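Local coordinates for protein 3,4-dihydroxy-2-butanone 4-phosphate synthase (Candida albicans, PDB 1TKS) that converts D-ribulose 5-phosphate to formate and 3,4-dihydroxy-2-butanone 4-phosphate, a step of riboflavin biosynthesis, at residues 21-27 with 190-196; 60-66 with 110-116. One frame throughout, in Å; residues are numbered along the deposited sequence.

Contact 1 of 2, residues 21-27 with 190-196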
loop_
_atom_site.group_PDB
_atom_site.type_symbol
_atom_site.label_atom_id
_atom_site.label_comp_id
_atom_site.label_asym_id
_atom_site.label_seq_id
_atom_site.Cartn_x
_atom_site.Cartn_y
_atom_site.Cartn_z
ATOM N N LEU B 21 -10.683 -5.099 14.795
ATOM C CA LEU B 21 -10.407 -4.565 16.114
ATOM C C LEU B 21 -9.455 -3.408 15.854
ATOM O O LEU B 21 -8.590 -3.496 14.985
ATOM C CB LEU B 21 -9.727 -5.593 17.023
ATOM C CG LEU B 21 -10.612 -6.682 17.625
ATOM C CD1 LEU B 21 -9.755 -7.628 18.461
ATOM C CD2 LEU B 21 -11.696 -6.054 18.490
ATOM N N ILE B 22 -9.653 -2.306 16.566
ATOM C CA ILE B 22 -8.764 -1.163 16.448
ATOM C C ILE B 22 -7.759 -1.442 17.553
ATOM O O ILE B 22 -8.140 -1.667 18.703
ATOM C CB ILE B 22 -9.495 0.162 16.715
ATOM C CG1 ILE B 22 -10.525 0.405 15.613
ATOM C CG2 ILE B 22 -8.491 1.315 16.768
ATOM C CD1 ILE B 22 -11.511 1.524 15.910
ATOM N N VAL B 23 -6.481 -1.450 17.199
ATOM C CA VAL B 23 -5.436 -1.754 18.162
ATOM C C VAL B 23 -4.436 -0.616 18.364
ATOM O O VAL B 23 -3.848 -0.128 17.402
ATOM C CB VAL B 23 -4.679 -3.031 17.717
ATOM C CG1 VAL B 23 -3.584 -3.370 18.699
ATOM C CG2 VAL B 23 -5.662 -4.197 17.597
ATOM N N MET B 24 -4.259 -0.200 19.619
ATOM C CA MET B 24 -3.315 0.861 19.988
ATOM C C MET B 24 -2.209 0.169 20.787
ATOM O O MET B 24 -2.388 -0.964 21.238
ATOM C CB MET B 24 -3.961 1.896 20.914
ATOM C CG MET B 24 -5.408 2.186 20.692
ATOM S SD MET B 24 -5.736 2.843 19.031
ATOM C CE MET B 24 -5.277 4.508 19.223
ATOM N N ASP B 25 -1.069 0.832 20.951
ATOM C CA ASP B 25 0.030 0.263 21.732
ATOM C C ASP B 25 -0.362 0.158 23.201
ATOM O O ASP B 25 -0.154 -0.873 23.839
ATOM C CB ASP B 25 1.284 1.130 21.628
ATOM C CG ASP B 25 2.005 0.954 20.317
ATOM O OD1 ASP B 25 1.963 -0.163 19.763
ATOM O OD2 ASP B 25 2.633 1.926 19.849
ATOM N N ASP B 26 -0.897 1.247 23.741
ATOM C CA ASP B 26 -1.343 1.272 25.127
ATOM C C ASP B 26 -2.456 2.301 25.277
ATOM O O ASP B 26 -3.151 2.596 24.306
ATOM C CB ASP B 26 -0.171 1.540 26.092
ATOM C CG ASP B 26 0.610 2.809 25.773
ATOM O OD1 ASP B 26 1.789 2.861 26.179
ATOM O OD2 ASP B 26 0.068 3.739 25.149
ATOM N N GLU B 27 -2.643 2.839 26.474
ATOM C CA GLU B 27 -3.719 3.798 26.682
ATOM C C GLU B 27 -3.426 5.246 26.294
ATOM O O GLU B 27 -4.330 6.077 26.314
ATOM C CB GLU B 27 -4.173 3.766 28.147
ATOM C CG GLU B 27 -4.561 2.389 28.664
ATOM C CD GLU B 27 -5.306 2.454 29.984
ATOM O OE1 GLU B 27 -5.185 3.478 30.689
ATOM O OE2 GLU B 27 -6.008 1.479 30.328
ATOM N N ILE B 190 -16.822 -0.811 15.881
ATOM C CA ILE B 190 -15.605 -1.603 16.006
ATOM C C ILE B 190 -15.006 -1.409 17.394
ATOM O O ILE B 190 -14.827 -0.281 17.855
ATOM C CB ILE B 190 -14.568 -1.199 14.939
ATOM C CG1 ILE B 190 -15.148 -1.450 13.544
ATOM C CG2 ILE B 190 -13.274 -1.993 15.128
ATOM C CD1 ILE B 190 -14.255 -0.968 12.402
ATOM N N LYS B 191 -14.714 -2.526 18.055
ATOM C CA LYS B 191 -14.139 -2.521 19.395
ATOM C C LYS B 191 -12.671 -2.113 19.359
ATOM O O LYS B 191 -11.967 -2.369 18.382
ATOM C CB LYS B 191 -14.281 -3.910 20.022
ATOM C CG LYS B 191 -15.712 -4.265 20.427
ATOM C CD LYS B 191 -15.861 -5.766 20.635
ATOM C CE LYS B 191 -17.120 -6.108 21.418
ATOM N NZ LYS B 191 -18.347 -5.506 20.822
ATOM N N ILE B 192 -12.214 -1.493 20.442
ATOM C CA ILE B 192 -10.838 -1.014 20.540
ATOM C C ILE B 192 -10.109 -1.656 21.713
ATOM O O ILE B 192 -10.671 -1.796 22.796
ATOM C CB ILE B 192 -10.813 0.519 20.745
ATOM C CG1 ILE B 192 -11.657 1.200 19.665
ATOM C CG2 ILE B 192 -9.374 1.032 20.722
ATOM C CD1 ILE B 192 -11.863 2.676 19.905
ATOM N N ILE B 193 -8.862 -2.056 21.490
ATOM C CA ILE B 193 -8.044 -2.655 22.543
ATOM C C ILE B 193 -6.631 -2.096 22.418
ATOM O O ILE B 193 -6.327 -1.374 21.469
ATOM C CB ILE B 193 -7.937 -4.203 22.408
ATOM C CG1 ILE B 193 -7.354 -4.577 21.042
ATOM C CG2 ILE B 193 -9.303 -4.851 22.592
ATOM C CD1 ILE B 193 -6.862 -6.012 20.956
ATOM N N ASN B 194 -5.770 -2.406 23.379
ATOM C CA ASN B 194 -4.387 -1.973 23.283
ATOM C C ASN B 194 -3.483 -3.146 23.646
ATOM O O ASN B 194 -3.904 -4.072 24.346
ATOM C CB ASN B 194 -4.117 -0.708 24.130
ATOM C CG ASN B 194 -4.268 -0.930 25.622
ATOM O OD1 ASN B 194 -3.396 -1.509 26.267
ATOM N ND2 ASN B 194 -5.376 -0.453 26.183
ATOM N N ILE B 195 -2.257 -3.126 23.134
ATOM C CA ILE B 195 -1.312 -4.214 23.360
ATOM C C ILE B 195 -0.945 -4.430 24.815
ATOM O O ILE B 195 -0.800 -5.566 25.253
ATOM C CB ILE B 195 -0.034 -4.007 22.530
ATOM C CG1 ILE B 195 -0.393 -4.046 21.042
ATOM C CG2 ILE B 195 0.997 -5.080 22.871
ATOM C CD1 ILE B 195 0.759 -3.722 20.110
ATOM N N ASN B 196 -0.783 -3.344 25.561
ATOM C CA ASN B 196 -0.454 -3.457 26.972
ATOM C C ASN B 196 -1.549 -4.267 27.649
ATOM O O ASN B 196 -1.289 -5.154 28.464
ATOM C CB ASN B 196 -0.373 -2.072 27.607
ATOM C CG ASN B 196 1.039 -1.678 27.952
ATOM O OD1 ASN B 196 1.878 -1.485 27.072
ATOM N ND2 ASN B 196 1.317 -1.565 29.243
HETATM O O HOH W 1 2.507 -2.080 24.607
HETATM O O HOH W 2 -6.146 -0.724 29.087
#
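Ile22 and Ile192 stand side by side on one face of a parallel strand pair. From CB outward, Ile22 first meets Ile192 CG1, 3.8 Å from that CB. CG1, held beside the backbone N (chi1 -66°), reaches Ile190 CG2 at 3.7 Å, CG2 lies beside Ile192 CG2, and the terminal CD1 touches both Ile192 CG1 and Ile190 CG2. Cys181 of helix 178-188 packs over the same face, while Leu21, Val23 and Ile193 turn to the other, where Leu21 and Ile193 pack on helix 8-16 and Ile193 also on Leu152 of helix 145-155. Strand 191-194 is an outermost strand of the chain's mixed four-stranded sheet and runs parallel to 21-24. Main-chain bonds alternate along the pair: Ile22 N to Lys191 O (2.9 Å, 174° at the hydrogen), Ile193 N to Ile22 O and Met24 N to Ile193 O. Helix 195-203 then starts directly off the strand, yet Ile195 N still donates to Met24 O (2.9 Å) and Asn196 N to Asp25 O (3.1 Å). Asn194 is the N-cap, its OD1 taking Gln197 N, and its ND2 donates to a water that in turn donates to Glu27 OE2. His145, itself probably a magnesium ligand, donates from NE2 to Asp25 OD1.

Contact 2 of 2, residues 60-66 with 110-116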
loop_
_atom_site.group_PDB
_atom_site.type_symbol
_atom_site.label_atom_id
_atom_site.label_comp_id
_atom_site.label_asym_id
_atom_site.label_seq_id
_atom_site.Cartn_x
_atom_site.Cartn_y
_atom_site.Cartn_z
ATOM N N VAL B 60 0.218 -8.626 6.086
ATOM C CA VAL B 60 -0.332 -9.860 6.612
ATOM C C VAL B 60 0.637 -10.544 7.570
ATOM O O VAL B 60 1.532 -11.279 7.154
ATOM C CB VAL B 60 -0.710 -10.831 5.467
ATOM C CG1 VAL B 60 -1.191 -12.157 6.040
ATOM C CG2 VAL B 60 -1.803 -10.209 4.600
ATOM N N PRO B 61 0.486 -10.276 8.877
ATOM C CA PRO B 61 1.355 -10.887 9.886
ATOM C C PRO B 61 1.188 -12.406 9.877
ATOM O O PRO B 61 0.065 -12.912 9.869
ATOM C CB PRO B 61 0.853 -10.267 11.183
ATOM C CG PRO B 61 0.474 -8.897 10.756
ATOM C CD PRO B 61 -0.275 -9.153 9.459
ATOM N N LEU B 62 2.313 -13.115 9.868
ATOM C CA LEU B 62 2.338 -14.574 9.881
ATOM C C LEU B 62 3.442 -14.975 10.844
ATOM O O LEU B 62 4.347 -14.187 11.110
ATOM C CB LEU B 62 2.684 -15.125 8.495
ATOM C CG LEU B 62 1.770 -14.759 7.330
ATOM C CD1 LEU B 62 2.424 -15.178 6.023
ATOM C CD2 LEU B 62 0.422 -15.436 7.509
ATOM N N SER B 63 3.382 -16.186 11.382
ATOM C CA SER B 63 4.446 -16.609 12.275
ATOM C C SER B 63 5.657 -16.912 11.399
ATOM O O SER B 63 5.514 -17.207 10.210
ATOM C CB SER B 63 4.040 -17.866 13.047
ATOM O OG SER B 63 3.819 -18.948 12.155
ATOM N N GLU B 64 6.852 -16.823 11.974
ATOM C CA GLU B 64 8.064 -17.126 11.220
ATOM C C GLU B 64 7.985 -18.550 10.674
ATOM O O GLU B 64 8.400 -18.815 9.545
ATOM C CB GLU B 64 9.300 -16.975 12.114
ATOM C CG GLU B 64 9.804 -15.538 12.218
ATOM C CD GLU B 64 10.949 -15.371 13.206
ATOM O OE1 GLU B 64 11.698 -16.344 13.432
ATOM O OE2 GLU B 64 11.113 -14.257 13.745
ATOM N N GLU B 65 7.441 -19.461 11.476
ATOM C CA GLU B 65 7.332 -20.850 11.060
ATOM C C GLU B 65 6.455 -20.989 9.820
ATOM O O GLU B 65 6.781 -21.751 8.907
ATOM C CB GLU B 65 6.783 -21.716 12.201
ATOM C CG GLU B 65 7.396 -23.110 12.219
ATOM C CD GLU B 65 6.871 -23.997 13.331
ATOM O OE1 GLU B 65 6.669 -23.503 14.461
ATOM O OE2 GLU B 65 6.679 -25.204 13.071
ATOM N N ARG B 66 5.349 -20.248 9.780
ATOM C CA ARG B 66 4.446 -20.297 8.637
ATOM C C ARG B 66 5.085 -19.664 7.405
ATOM O O ARG B 66 5.007 -20.217 6.312
ATOM C CB ARG B 66 3.129 -19.583 8.962
ATOM C CG ARG B 66 2.161 -19.516 7.784
ATOM C CD ARG B 66 1.805 -20.908 7.275
ATOM N NE ARG B 66 0.867 -21.607 8.150
ATOM C CZ ARG B 66 -0.434 -21.339 8.218
ATOM N NH1 ARG B 66 -1.216 -22.025 9.043
ATOM N NH2 ARG B 66 -0.961 -20.389 7.457
ATOM N N THR B 110 -4.677 -12.910 1.137
ATOM C CA THR B 110 -4.588 -12.905 2.590
ATOM C C THR B 110 -5.169 -14.185 3.196
ATOM O O THR B 110 -4.555 -14.794 4.076
ATOM C CB THR B 110 -5.299 -11.667 3.173
ATOM O OG1 THR B 110 -4.657 -10.486 2.677
ATOM C CG2 THR B 110 -5.229 -11.671 4.690
ATOM N N ARG B 111 -6.340 -14.603 2.725
ATOM C CA ARG B 111 -6.961 -15.818 3.245
ATOM C C ARG B 111 -6.085 -17.022 2.902
ATOM O O ARG B 111 -5.953 -17.958 3.698
ATOM C CB ARG B 111 -8.364 -16.011 2.653
ATOM C CG ARG B 111 -9.380 -14.924 3.023
ATOM C CD ARG B 111 -10.810 -15.366 2.711
ATOM N NE ARG B 111 -10.987 -15.728 1.304
ATOM C CZ ARG B 111 -11.203 -14.857 0.321
ATOM N NH1 ARG B 111 -11.278 -13.555 0.579
ATOM N NH2 ARG B 111 -11.328 -15.288 -0.928
ATOM N N SER B 112 -5.481 -16.988 1.719
ATOM C CA SER B 112 -4.624 -18.076 1.269
ATOM C C SER B 112 -3.367 -18.202 2.122
ATOM O O SER B 112 -2.872 -19.308 2.349
ATOM C CB SER B 112 -4.258 -17.874 -0.202
ATOM O OG SER B 112 -5.425 -17.897 -1.012
ATOM N N LEU B 113 -2.841 -17.082 2.601
ATOM C CA LEU B 113 -1.652 -17.163 3.439
ATOM C C LEU B 113 -2.006 -17.832 4.761
ATOM O O LEU B 113 -1.162 -18.468 5.390
ATOM C CB LEU B 113 -1.065 -15.768 3.680
ATOM C CG LEU B 113 -0.418 -15.134 2.441
ATOM C CD1 LEU B 113 -0.273 -13.634 2.633
ATOM C CD2 LEU B 113 0.936 -15.784 2.178
ATOM N N ALA B 114 -3.261 -17.706 5.182
ATOM C CA ALA B 114 -3.678 -18.324 6.437
ATOM C C ALA B 114 -4.052 -19.799 6.259
ATOM O O ALA B 114 -3.890 -20.596 7.180
ATOM C CB ALA B 114 -4.852 -17.556 7.035
ATOM N N ASN B 115 -4.539 -20.157 5.072
ATOM C CA ASN B 115 -4.963 -21.531 4.785
ATOM C C ASN B 115 -3.843 -22.560 4.940
ATOM O O ASN B 115 -2.837 -22.505 4.239
ATOM C CB ASN B 115 -5.536 -21.618 3.367
ATOM C CG ASN B 115 -6.382 -22.859 3.155
ATOM O OD1 ASN B 115 -5.997 -23.962 3.544
ATOM N ND2 ASN B 115 -7.538 -22.686 2.525
ATOM N N PRO B 116 -4.017 -23.527 5.858
ATOM C CA PRO B 116 -3.025 -24.578 6.116
ATOM C C PRO B 116 -2.693 -25.436 4.901
ATOM O O PRO B 116 -1.624 -26.040 4.837
ATOM C CB PRO B 116 -3.672 -25.410 7.223
ATOM C CG PRO B 116 -4.574 -24.453 7.904
ATOM C CD PRO B 116 -5.171 -23.671 6.761
#
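Val60 packs on Thr110 and Leu113, Leu62 on Leu113 alone. Val60 splits its branches: CG1, anti to the backbone N, meets Leu113 CD1 at 3.8 Å, whereas CG2 leans on Thr110, 3.7 Å from its CG2. The Thr110 hydroxyl is bonded to Arg106 O within its own helix, and its OG1 only touches Val60 CG2. Leu62 crosses Leu113 at about a right angle and brings CD2 to 4.1 Å from Leu113 CB.

The polar contacts come from a single group. Arg66 bends at chi2 and chi3 (59° and 75°), which brings its guanidinium to the C-terminal end of helix 103-114. There NH2 donates to Ala114 O at 2.9 Å, from above the carbonyl plane, and weakly to Leu113 O at 2.8 Å with 123° at the hydrogen. Both carbonyls lie at the guanidinium edge, and Pro116 CA sits over one face. Cationic charge at this helix end would probably suit the helix dipole.

Ser63 caps helix 64-69 by accepting Arg66 N on OG (3.1 Å). Strand 59-63 pairs in parallel with 129-134, whose Ile129 touches Val60, Thr110 and Leu113, and Pro61 packs against helix 145-155.

Contact 2 is nested in the chain loop that contact 1 closes, and the two lie on opposite sides of the chain's centre, about 22 Å apart between centres. They do not touch, though helix 145-155 packs against both. Contact 1 is partly buried: apolar side chains on both faces of its strands are packed under helices, while its far end, with acids, amides and waters, reaches the region of probable substrate and metal binding through His145. Contact 2 is the smaller and is mostly buried, with an arginine at its more exposed end. Neighbouring strands in 21-27 and 190-196 share regular main-chain bonds, but strand 60-63 meets helix 110-114 through side chains, and the hydrogen bonds across contact 2 come from Arg66, at the start of the next helix, to two main-chain carbonyls.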